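Local coordinates for uncharacterized ATP-binding protein MJECL15 (Methanocaldococcus jannaschii, PDB 3H92) that is of unknown function but probably binds ATP and has a C-terminal domain, the part modelled here, probably of the helix-turn-helix class, at residues D34-A39 / R56-F61; I67-P72 / T76-S81. All blocks are in the same frame, centred on the assembly; numbering follows the deposited sequence.

Contact 1: D34-A39 / R56-F61; sequences DEVLEA and RKIRIF
Ile58 carries almost the whole contact, dividing its two branches between Glu35, Val36 and Ala39. Its longer branch ends against the backbone side of Glu35: CD1 of Ile58 sits 3.3 Å from CB of Glu35, a tight approach, and 3.5 Å from the carbonyl O of Glu35. The same methyl comes within 3.7 Å of the backbone N of Val36, and the two long side chains, Glu35 and Ile58, lie obliquely across each other. The shorter branch serves the other two partners, with Ile58 CG2 4.0 Å from Ala39 CB and 4.2 Å from Val36 CG2. This split follows from the first torsion of Ile58, which sets CG1 beside the backbone N (chi1 -64°) and CG2 beside the carbonyl carbon. Across the interface everything is van der Waals packing. Glu35 forms the more open margin with its chain extended beyond CG, and it also touches Lys55. Behind this first shell, Val36 rests on Leu21 and Val24 of helix 8-27, and Phe61, one turn on from Ile58, reaches Leu20 and Val24 of that same helix. The axes of the two short segments approach to 10.4 Å and cross at -75°, and Ile58 spans the distance between them. Helices 33-45 and 56-64 crossing steeply, with 8-27 packed against both, are consistent with the helix-turn-helix clan in which this family is placed.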
ATOM      1  N   ASP A  34      -1.768 -10.767  -5.554  1.00 47.12           N
ATOM      2  CA  ASP A  34      -0.483 -10.704  -6.234  1.00 47.92           C
ATOM      3  C   ASP A  34      -0.246  -9.325  -6.934  1.00 47.03           C
ATOM      4  O   ASP A  34       0.898  -8.885  -7.055  1.00 46.92           O
ATOM      5  CB  ASP A  34      -0.324 -11.943  -7.181  1.00 48.85           C
ATOM      6  CG  ASP A  34       0.451 -13.149  -6.508  1.00 50.77           C
ATOM      7  OD1 ASP A  34       1.063 -12.943  -5.404  1.00 50.13           O
ATOM      8  OD2 ASP A  34       0.488 -14.268  -7.133  1.00 52.40           O
ATOM      9  N   GLU A  35      -1.338  -8.666  -7.334  1.00 45.97           N
ATOM     10  CA  GLU A  35      -1.352  -7.313  -7.918  1.00 45.64           C
ATOM     11  C   GLU A  35      -1.225  -6.245  -6.859  1.00 43.52           C
ATOM     12  O   GLU A  35      -0.648  -5.198  -7.116  1.00 43.30           O
ATOM     13  CB  GLU A  35      -2.688  -7.017  -8.574  1.00 46.76           C
ATOM     14  CG  GLU A  35      -2.952  -7.620  -9.919  1.00 51.30           C
ATOM     15  CD  GLU A  35      -4.361  -7.209 -10.423  1.00 59.81           C
ATOM     16  OE1 GLU A  35      -5.392  -7.682  -9.826  1.00 64.54           O
ATOM     17  OE2 GLU A  35      -4.436  -6.411 -11.411  1.00 64.05           O
ATOM     18  N   VAL A  36      -1.838  -6.486  -5.699  1.00 41.18           N
ATOM     19  CA  VAL A  36      -1.566  -5.666  -4.531  1.00 39.65           C
ATOM     20  C   VAL A  36      -0.093  -5.735  -4.174  1.00 38.16           C
ATOM     21  O   VAL A  36       0.495  -4.676  -4.003  1.00 38.45           O
ATOM     22  CB  VAL A  36      -2.488  -6.007  -3.330  1.00 39.76           C
ATOM     23  CG1 VAL A  36      -2.027  -5.302  -2.054  1.00 34.48           C
ATOM     24  CG2 VAL A  36      -3.917  -5.623  -3.674  1.00 38.91           C
ATOM     25  N   LEU A  37       0.523  -6.929  -4.133  1.00 37.07           N
ATOM     26  CA  LEU A  37       1.980  -7.021  -3.818  1.00 36.71           C
ATOM     27  C   LEU A  37       2.768  -6.233  -4.800  1.00 36.11           C
ATOM     28  O   LEU A  37       3.685  -5.507  -4.414  1.00 37.01           O
ATOM     29  CB  LEU A  37       2.595  -8.427  -3.832  1.00 36.12           C
ATOM     30  CG  LEU A  37       2.534  -9.403  -2.658  1.00 39.24           C
ATOM     31  CD1 LEU A  37       3.413 -10.665  -2.971  1.00 36.83           C
ATOM     32  CD2 LEU A  37       2.878  -8.760  -1.290  1.00 36.74           C
ATOM     33  N   GLU A  38       2.462  -6.424  -6.080  1.00 35.67           N
ATOM     34  CA  GLU A  38       3.269  -5.799  -7.128  1.00 35.76           C
ATOM     35  C   GLU A  38       3.131  -4.282  -7.050  1.00 34.61           C
ATOM     36  O   GLU A  38       4.145  -3.577  -7.083  1.00 35.44           O
ATOM     37  CB  GLU A  38       2.980  -6.353  -8.526  1.00 36.78           C
ATOM     38  CG  GLU A  38       3.715  -7.700  -8.823  1.00 41.23           C
ATOM     39  CD  GLU A  38       5.194  -7.755  -8.268  1.00 46.78           C
ATOM     40  OE1 GLU A  38       6.027  -6.913  -8.700  1.00 46.48           O
ATOM     41  OE2 GLU A  38       5.505  -8.613  -7.368  1.00 51.29           O
ATOM     42  N   ALA A  39       1.910  -3.803  -6.819  1.00 33.38           N
ATOM     43  CA  ALA A  39       1.686  -2.386  -6.514  1.00 32.61           C
ATOM     44  C   ALA A  39       2.599  -1.896  -5.394  1.00 31.48           C
ATOM     45  O   ALA A  39       3.381  -1.013  -5.602  1.00 32.00           O
ATOM     46  CB  ALA A  39       0.246  -2.131  -6.174  1.00 31.91           C
ATOM     47  N   ARG A  56      -6.286   1.413 -11.017  1.00 32.58           N
ATOM     48  CA  ARG A  56      -7.263   2.218 -10.293  1.00 34.22           C
ATOM     49  C   ARG A  56      -7.902   1.453  -9.152  1.00 33.87           C
ATOM     50  O   ARG A  56      -7.917   1.913  -8.023  1.00 33.57           O
ATOM     51  CB  ARG A  56      -8.335   2.689 -11.274  1.00 34.91           C
ATOM     52  CG  ARG A  56      -9.584   3.293 -10.675  1.00 39.02           C
ATOM     53  CD  ARG A  56     -10.856   2.933 -11.549  1.00 44.26           C
ATOM     54  NE  ARG A  56     -10.936   1.499 -11.898  1.00 49.19           N
ATOM     55  CZ  ARG A  56     -11.911   0.925 -12.610  1.00 53.71           C
ATOM     56  NH1 ARG A  56     -12.939   1.638 -13.070  1.00 56.10           N
ATOM     57  NH2 ARG A  56     -11.861  -0.388 -12.873  1.00 55.53           N
ATOM     58  N   LYS A  57      -8.436   0.278  -9.441  1.00 34.25           N
ATOM     59  CA  LYS A  57      -9.136  -0.460  -8.427  1.00 34.81           C
ATOM     60  C   LYS A  57      -8.211  -0.615  -7.214  1.00 34.26           C
ATOM     61  O   LYS A  57      -8.641  -0.508  -6.067  1.00 35.21           O
ATOM     62  CB  LYS A  57      -9.532  -1.831  -8.960  1.00 35.79           C
ATOM     63  CG  LYS A  57     -10.954  -1.966  -9.507  1.00 39.39           C
ATOM     64  CD  LYS A  57     -11.375  -3.496  -9.722  1.00 44.19           C
ATOM     65  CE  LYS A  57     -12.371  -3.685 -10.947  1.00 45.53           C
ATOM     66  NZ  LYS A  57     -12.655  -5.116 -11.384  1.00 47.35           N
ATOM     67  N   ILE A  58      -6.931  -0.858  -7.472  1.00 33.02           N
ATOM     68  CA  ILE A  58      -5.981  -1.162  -6.420  1.00 31.96           C
ATOM     69  C   ILE A  58      -5.663   0.100  -5.690  1.00 31.55           C
ATOM     70  O   ILE A  58      -5.667   0.101  -4.462  1.00 30.62           O
ATOM     71  CB  ILE A  58      -4.727  -1.828  -6.974  1.00 31.87           C
ATOM     72  CG1 ILE A  58      -5.129  -3.178  -7.564  1.00 34.25           C
ATOM     73  CG2 ILE A  58      -3.702  -2.075  -5.920  1.00 31.54           C
ATOM     74  CD1 ILE A  58      -3.956  -4.125  -7.678  1.00 37.75           C
ATOM     75  N   ARG A  59      -5.417   1.183  -6.413  1.00 31.10           N
ATOM     76  CA  ARG A  59      -5.143   2.448  -5.728  1.00 32.28           C
ATOM     77  C   ARG A  59      -6.295   2.850  -4.848  1.00 30.86           C
ATOM     78  O   ARG A  59      -6.095   3.261  -3.726  1.00 30.95           O
ATOM     79  CB  ARG A  59      -4.781   3.618  -6.676  1.00 32.97           C
ATOM     80  CG  ARG A  59      -5.964   4.427  -7.172  1.00 37.39           C
ATOM     81  CD  ARG A  59      -5.580   5.729  -7.729  1.00 40.27           C
ATOM     82  NE  ARG A  59      -6.215   5.971  -9.018  1.00 42.79           N
ATOM     83  CZ  ARG A  59      -5.661   5.716 -10.218  1.00 45.40           C
ATOM     84  NH1 ARG A  59      -6.353   6.041 -11.298  1.00 43.55           N
ATOM     85  NH2 ARG A  59      -4.441   5.137 -10.383  1.00 45.33           N
ATOM     86  N   ILE A  60      -7.497   2.747  -5.372  1.00 30.00           N
ATOM     87  CA  ILE A  60      -8.649   3.116  -4.634  1.00 29.45           C
ATOM     88  C   ILE A  60      -8.713   2.350  -3.316  1.00 29.96           C
ATOM     89  O   ILE A  60      -8.952   2.911  -2.253  1.00 29.31           O
ATOM     90  CB  ILE A  60      -9.882   2.824  -5.469  1.00 29.97           C
ATOM     91  CG1 ILE A  60     -10.080   3.913  -6.500  1.00 29.80           C
ATOM     92  CG2 ILE A  60     -11.115   2.786  -4.614  1.00 30.67           C
ATOM     93  CD1 ILE A  60     -11.354   3.717  -7.315  1.00 34.27           C
ATOM     94  N   PHE A  61      -8.440   1.059  -3.392  1.00 30.30           N
ATOM     95  CA  PHE A  61      -8.465   0.187  -2.233  1.00 29.94           C
ATOM     96  C   PHE A  61      -7.413   0.529  -1.189  1.00 29.85           C
ATOM     97  O   PHE A  61      -7.663   0.634   0.004  1.00 28.53           O
ATOM     98  CB  PHE A  61      -8.283  -1.252  -2.729  1.00 30.46           C
ATOM     99  CG  PHE A  61      -8.175  -2.250  -1.634  1.00 32.47           C
ATOM    100  CD1 PHE A  61      -9.306  -2.668  -0.961  1.00 34.24           C
ATOM    101  CD2 PHE A  61      -6.923  -2.727  -1.226  1.00 34.19           C
ATOM    102  CE1 PHE A  61      -9.219  -3.582   0.095  1.00 33.48           C
ATOM    103  CE2 PHE A  61      -6.819  -3.605  -0.173  1.00 30.77           C
ATOM    104  CZ  PHE A  61      -7.965  -4.036   0.492  1.00 33.81           C
TER

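Contact 2: I67-P72 / T76-S81; sequences ILFLNP and TLKPQS
Phe69 meets Lys78 on one face of an antiparallel hairpin and the side chain of Gln80 just past the strand end, while Leu70 and Leu77 pack together on the other face. The phenyl ring swings out with CG anti to the backbone N of Phe69 (chi1 175°), which brings its CD2 to 4.2 Å from Lys78 CE. On the Gln80 side the plane of the amide stands 86° from that of the ring. Replacing Gln80 with an alanine removes the amide from beside Phe69 and is likely to leave that ring freer to turn, though the backbone bond to Ile67 O would remain. Across the sheet, Leu70 CD1 lies 3.9 Å from Leu77 CD2, the two side chains crossing at a slant, and the same Leu70 methyl reaches within 3.3 Å of Thr76 O. Both leucines also rest on Ile63 of helix 56-64. Nearer the turn, Asn71 and Thr76 share the Phe69 face, but their polar ends look outside the strands: Asn71 OD1 accepts from Lys74 N, and Thr76 OG1 is hydrogen-bonded to Glu48. Phe69 N reaches Lys78 O at 2.7 Å in a nearly straight bond, Asn71 N reaches Thr76 O at 2.8 Å, and Gln80 N closes the far end on Ile67 O, also at 2.8 Å. The chemistry is therefore two-sided: backbone bonds join the strands, and Leu68 and Leu77 bond onward to Leu62 and Leu49; Leu70 and Leu77 pack toward helix 56-64, and the Phe69 and Lys78 face, with Gln80 beside it, is the more open one.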
ATOM      1  N   ILE A  67      -3.187   2.930   3.404  1.00 30.71           N
ATOM      2  CA  ILE A  67      -1.816   2.491   3.131  1.00 29.25           C
ATOM      3  C   ILE A  67      -1.164   3.570   2.259  1.00 29.26           C
ATOM      4  O   ILE A  67       0.014   3.911   2.449  1.00 27.04           O
ATOM      5  CB  ILE A  67      -1.826   1.142   2.448  1.00 28.18           C
ATOM      6  CG1 ILE A  67      -2.433   0.071   3.360  1.00 28.11           C
ATOM      7  CG2 ILE A  67      -0.421   0.706   1.981  1.00 26.44           C
ATOM      8  CD1 ILE A  67      -1.649  -0.197   4.707  1.00 22.39           C
ATOM      9  N   LEU A  68      -1.940   4.100   1.306  1.00 29.67           N
ATOM     10  CA  LEU A  68      -1.393   5.088   0.375  1.00 30.10           C
ATOM     11  C   LEU A  68      -2.144   6.389   0.508  1.00 30.65           C
ATOM     12  O   LEU A  68      -3.330   6.384   0.807  1.00 30.07           O
ATOM     13  CB  LEU A  68      -1.496   4.622  -1.042  1.00 29.45           C
ATOM     14  CG  LEU A  68      -0.675   3.392  -1.462  1.00 30.75           C
ATOM     15  CD1 LEU A  68      -0.873   3.142  -2.939  1.00 26.21           C
ATOM     16  CD2 LEU A  68       0.833   3.532  -1.179  1.00 30.55           C
ATOM     17  N   PHE A  69      -1.444   7.500   0.229  1.00 31.61           N
ATOM     18  CA  PHE A  69      -2.022   8.860   0.144  1.00 30.94           C
ATOM     19  C   PHE A  69      -1.926   9.368  -1.312  1.00 30.65           C
ATOM     20  O   PHE A  69      -0.871   9.312  -1.916  1.00 30.31           O
ATOM     21  CB  PHE A  69      -1.229   9.809   1.036  1.00 31.63           C
ATOM     22  CG  PHE A  69      -1.662  11.268   0.926  1.00 34.09           C
ATOM     23  CD1 PHE A  69      -2.859  11.694   1.501  1.00 38.50           C
ATOM     24  CD2 PHE A  69      -0.888  12.188   0.250  1.00 35.70           C
ATOM     25  CE1 PHE A  69      -3.301  13.044   1.398  1.00 38.11           C
ATOM     26  CE2 PHE A  69      -1.301  13.534   0.132  1.00 37.34           C
ATOM     27  CZ  PHE A  69      -2.520  13.957   0.706  1.00 38.35           C
ATOM     28  N   LEU A  70      -3.035   9.874  -1.841  1.00 30.25           N
ATOM     29  CA  LEU A  70      -3.082  10.555  -3.126  1.00 29.89           C
ATOM     30  C   LEU A  70      -2.926  12.093  -2.977  1.00 30.19           C
ATOM     31  O   LEU A  70      -3.664  12.747  -2.213  1.00 30.46           O
ATOM     32  CB  LEU A  70      -4.415  10.244  -3.845  1.00 29.64           C
ATOM     33  CG  LEU A  70      -4.630  10.995  -5.171  1.00 29.83           C
ATOM     34  CD1 LEU A  70      -3.581  10.588  -6.263  1.00 29.30           C
ATOM     35  CD2 LEU A  70      -6.096  10.801  -5.681  1.00 33.67           C
ATOM     36  N   ASN A  71      -1.983  12.667  -3.713  1.00 29.72           N
ATOM     37  CA  ASN A  71      -1.873  14.118  -3.789  1.00 30.43           C
ATOM     38  C   ASN A  71      -2.532  14.461  -5.092  1.00 30.42           C
ATOM     39  O   ASN A  71      -1.985  14.186  -6.106  1.00 28.33           O
ATOM     40  CB  ASN A  71      -0.423  14.583  -3.767  1.00 29.62           C
ATOM     41  CG  ASN A  71      -0.295  16.069  -3.843  1.00 32.00           C
ATOM     42  OD1 ASN A  71      -0.972  16.728  -4.637  1.00 34.19           O
ATOM     43  ND2 ASN A  71       0.591  16.630  -3.022  1.00 32.39           N
ATOM     44  N   PRO A  72      -3.744  15.021  -5.059  1.00 32.80           N
ATOM     45  CA  PRO A  72      -4.529  15.279  -6.281  1.00 33.87           C
ATOM     46  C   PRO A  72      -3.972  16.390  -7.149  1.00 35.60           C
ATOM     47  O   PRO A  72      -4.193  16.398  -8.395  1.00 35.82           O
ATOM     48  CB  PRO A  72      -5.891  15.723  -5.749  1.00 34.71           C
ATOM     49  CG  PRO A  72      -5.877  15.400  -4.259  1.00 34.11           C
ATOM     50  CD  PRO A  72      -4.469  15.406  -3.834  1.00 33.10           C
ATOM     51  N   THR A  76       0.119  12.229  -7.595  1.00 30.41           N
ATOM     52  CA  THR A  76       1.041  11.181  -7.124  1.00 28.81           C
ATOM     53  C   THR A  76       0.479  10.398  -5.947  1.00 28.27           C
ATOM     54  O   THR A  76      -0.442  10.850  -5.248  1.00 29.29           O
ATOM     55  CB  THR A  76       2.417  11.770  -6.701  1.00 28.81           C
ATOM     56  OG1 THR A  76       2.235  12.764  -5.677  1.00 26.01           O
ATOM     57  CG2 THR A  76       3.112  12.417  -7.887  1.00 27.83           C
ATOM     58  N   LEU A  77       1.047   9.214  -5.757  1.00 26.81           N
ATOM     59  CA  LEU A  77       0.752   8.368  -4.622  1.00 26.97           C
ATOM     60  C   LEU A  77       2.025   8.210  -3.818  1.00 26.61           C
ATOM     61  O   LEU A  77       3.125   8.234  -4.378  1.00 27.67           O
ATOM     62  CB  LEU A  77       0.324   6.972  -5.067  1.00 25.29           C
ATOM     63  CG  LEU A  77      -0.962   6.906  -5.923  1.00 26.28           C
ATOM     64  CD1 LEU A  77      -1.085   5.520  -6.582  1.00 21.54           C
ATOM     65  CD2 LEU A  77      -2.182   7.175  -5.066  1.00 22.37           C
ATOM     66  N   LYS A  78       1.850   8.012  -2.525  1.00 26.42           N
ATOM     67  CA  LYS A  78       2.978   7.721  -1.630  1.00 27.83           C
ATOM     68  C   LYS A  78       2.386   7.024  -0.416  1.00 27.17           C
ATOM     69  O   LYS A  78       1.199   7.089  -0.224  1.00 26.98           O
ATOM     70  CB  LYS A  78       3.751   8.997  -1.215  1.00 26.82           C
ATOM     71  CG  LYS A  78       3.006  10.033  -0.408  1.00 29.14           C
ATOM     72  CD  LYS A  78       3.901  11.250  -0.296  1.00 34.14           C
ATOM     73  CE  LYS A  78       3.311  12.287   0.575  1.00 38.64           C
ATOM     74  NZ  LYS A  78       4.062  13.602   0.435  1.00 45.29           N
ATOM     75  N   PRO A  79       3.222   6.360   0.367  1.00 27.94           N
ATOM     76  CA  PRO A  79       2.749   5.723   1.578  1.00 28.63           C
ATOM     77  C   PRO A  79       2.133   6.779   2.496  1.00 29.77           C
ATOM     78  O   PRO A  79       2.528   7.943   2.463  1.00 29.79           O
ATOM     79  CB  PRO A  79       4.016   5.117   2.198  1.00 28.44           C
ATOM     80  CG  PRO A  79       4.988   4.964   1.035  1.00 28.12           C
ATOM     81  CD  PRO A  79       4.696   6.213   0.207  1.00 28.41           C
ATOM     82  N   GLN A  80       1.141   6.361   3.266  1.00 30.68           N
ATOM     83  CA  GLN A  80       0.364   7.250   4.083  1.00 31.55           C
ATOM     84  C   GLN A  80       1.234   7.843   5.183  1.00 31.48           C
ATOM     85  O   GLN A  80       0.959   8.951   5.661  1.00 31.87           O
ATOM     86  CB  GLN A  80      -0.787   6.480   4.687  1.00 32.16           C
ATOM     87  CG  GLN A  80      -1.775   7.319   5.423  1.00 37.28           C
ATOM     88  CD  GLN A  80      -2.667   8.077   4.476  1.00 45.93           C
ATOM     89  OE1 GLN A  80      -3.220   7.501   3.524  1.00 52.44           O
ATOM     90  NE2 GLN A  80      -2.844   9.378   4.735  1.00 51.88           N
ATOM     91  N   SER A  81       2.278   7.116   5.584  1.00 31.04           N
ATOM     92  CA  SER A  81       3.237   7.617   6.567  1.00 30.89           C
ATOM     93  C   SER A  81       4.520   6.891   6.401  1.00 30.36           C
ATOM     94  O   SER A  81       4.571   5.868   5.697  1.00 30.05           O
ATOM     95  CB  SER A  81       2.755   7.323   7.990  1.00 31.53           C
ATOM     96  OG  SER A  81       2.941   5.946   8.256  1.00 31.77           O
TER

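Contact 1 closes in the chain before contact 2 opens, and their centres are about 13 Å apart. Helix 56-64, which supplies one side of contact 1, is followed, after a short link, by strand 68-71, the first strand of contact 2, and the two contacts touch where Arg59 CB lies 4.2 Å from Leu77 CD1. Helix 33-45 spans both: its start packs in contact 1, and further along Leu40 and Phe43 meet the hairpin. Strand 76-79 is central in the three-stranded sheet, between 49-50 and 68-71. A helical bundle with a hairpin laid against it is consistent with a winged-helix-like domain, although its function is unknown.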